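Local coordinates for penicillin-binding protein 2 (Pbp2) (Helicobacter pylori, PDB 5LP5), which probably acts as a peptidoglycan transpeptidase in cell-wall synthesis and cell-shape maintenance, in complex with the shape-determining protein MreC, at residues Tyr127-Met130 and Gln131-Ala135. Residues are numbered along the deposited sequence; the frame is centred on the assembly and turned at random.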
loop_
_atom_site.group_PDB
_atom_site.type_symbol
_atom_site.label_atom_id
_atom_site.label_comp_id
_atom_site.label_asym_id
_atom_site.label_seq_id
_atom_site.Cartn_x
_atom_site.Cartn_y
_atom_site.Cartn_z
ATOM N N TYR A 127 -3.478 4.803 10.622
ATOM C CA TYR A 127 -2.314 5.567 11.036
ATOM C C TYR A 127 -2.760 6.568 12.096
ATOM O O TYR A 127 -2.100 6.739 13.108
ATOM C CB TYR A 127 -1.685 6.260 9.829
ATOM C CG TYR A 127 -0.205 6.510 9.924
ATOM C CD1 TYR A 127 0.689 5.723 9.236
ATOM C CD2 TYR A 127 0.295 7.569 10.667
ATOM C CE1 TYR A 127 2.050 5.951 9.310
ATOM C CE2 TYR A 127 1.652 7.816 10.750
ATOM C CZ TYR A 127 2.528 6.997 10.076
ATOM O OH TYR A 127 3.889 7.217 10.156
ATOM N N ALA A 128 -3.904 7.195 11.867
ATOM C CA ALA A 128 -4.366 8.269 12.727
ATOM C C ALA A 128 -4.759 7.748 14.086
ATOM O O ALA A 128 -4.603 8.430 15.087
ATOM C CB ALA A 128 -5.523 9.014 12.086
ATOM N N THR A 129 -5.271 6.541 14.122
ATOM C CA THR A 129 -5.591 5.909 15.388
ATOM C C THR A 129 -4.340 5.637 16.237
ATOM O O THR A 129 -4.395 5.658 17.468
ATOM C CB THR A 129 -6.321 4.579 15.132
ATOM O OG1 THR A 129 -7.439 4.837 14.268
ATOM C CG2 THR A 129 -6.739 3.917 16.442
ATOM N N MET A 130 -3.229 5.366 15.555
ATOM C CA MET A 130 -1.966 5.005 16.192
ATOM C C MET A 130 -1.272 6.261 16.748
ATOM O O MET A 130 -0.373 6.207 17.590
ATOM C CB MET A 130 -1.073 4.305 15.159
ATOM C CG MET A 130 0.291 3.859 15.685
ATOM S SD MET A 130 0.279 2.753 17.118
ATOM C CE MET A 130 -0.364 1.322 16.278
ATOM N N GLN A 131 -1.731 7.402 16.282
ATOM C CA GLN A 131 -1.063 8.645 16.544
ATOM C C GLN A 131 -0.863 8.919 18.055
ATOM O O GLN A 131 0.257 9.229 18.471
ATOM C CB GLN A 131 -1.770 9.767 15.791
ATOM C CG GLN A 131 -0.850 10.876 15.323
ATOM C CD GLN A 131 0.117 10.472 14.218
ATOM O OE1 GLN A 131 1.291 10.243 14.490
ATOM N NE2 GLN A 131 -0.358 10.424 12.969
ATOM N N PRO A 132 -1.912 8.783 18.886
ATOM C CA PRO A 132 -1.710 8.896 20.343
ATOM C C PRO A 132 -1.217 7.615 21.030
ATOM O O PRO A 132 -0.762 7.675 22.153
ATOM C CB PRO A 132 -3.094 9.256 20.865
ATOM C CG PRO A 132 -4.056 8.765 19.834
ATOM C CD PRO A 132 -3.326 8.581 18.542
ATOM N N LEU A 133 -1.297 6.479 20.351
ATOM C CA LEU A 133 -0.929 5.188 20.932
ATOM C C LEU A 133 0.532 4.800 20.774
ATOM O O LEU A 133 1.077 4.166 21.643
ATOM C CB LEU A 133 -1.774 4.068 20.315
ATOM C CG LEU A 133 -3.289 4.264 20.349
ATOM C CD1 LEU A 133 -3.989 3.266 19.446
ATOM C CD2 LEU A 133 -3.812 4.156 21.762
ATOM N N TYR A 134 1.172 5.160 19.669
ATOM C CA TYR A 134 2.510 4.634 19.403
ATOM C C TYR A 134 3.438 4.807 20.608
ATOM O O TYR A 134 4.060 3.870 21.045
ATOM C CB TYR A 134 3.132 5.234 18.155
ATOM C CG TYR A 134 4.502 4.684 17.860
ATOM C CD1 TYR A 134 4.663 3.579 17.063
ATOM C CD2 TYR A 134 5.650 5.270 18.381
ATOM C CE1 TYR A 134 5.926 3.053 16.797
ATOM C CE2 TYR A 134 6.902 4.747 18.118
ATOM C CZ TYR A 134 7.022 3.645 17.333
ATOM O OH TYR A 134 8.259 3.154 17.080
ATOM N N ALA A 135 3.520 5.991 21.170
ATOM C CA ALA A 135 4.420 6.224 22.313
ATOM C C ALA A 135 4.091 5.405 23.567
ATOM O O ALA A 135 4.980 4.992 24.314
ATOM C CB ALA A 135 4.442 7.708 22.663
#
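Met-130 and Tyr-134 are joined through the backbone, the carbonyl O of Met-130 accepting the N-H of Tyr-134 at 2.8 Å, in the carbonyl plane, and more weakly that of Leu-133. A weak hydrogen bond runs from Gln-131 N to Ala-128 O; residues 131-133 keep helical phi and psi without the regular bonds between the two short helices. Pro-132 has no N-H to give, which costs little because its regular helical acceptor, Ala-128 O, already serves Gln-131; its ring packs by Thr-129 O. Buried Leu-133 lies side by side with Thr-129 and offers an apolar branch to the threonine methyl, its CD1 4.1 Å from Thr-129 CG2.

Met-130, also buried, has an unbranched apolar chain, CG anti to N (chi1 -180°), whose next two torsions bend it against Leu-133 and Tyr-134. This brings SD to 4.0 Å from Leu-133 CB and 3.9 Å from Tyr-134 CB, near the plane of the tyrosine ring at its edge. Along the chain, Gln-131 reaches back to Tyr-127: NE2 stands 3.7 Å from CD2, at the ring edge, with amide and ring planes 48° apart. OE1 is hydrogen-bonded to the OG of Ser-158 of the MreC chain, and the OH of Tyr-127 to the carbonyl O of its Phe-182, polar ends that suit an interface.

Within the dimerisation-domain region, this bend follows strand 118-125 and leads into helix 134-138. Tyr-127 and Met-130 pack against strand 63-76 at Leu-69 and Phe-71, while Tyr-134 stacks on Phe-169 of MreC, and with Tyr-127 and Gln-131 makes both short helices and their link part of the MreC-facing surface.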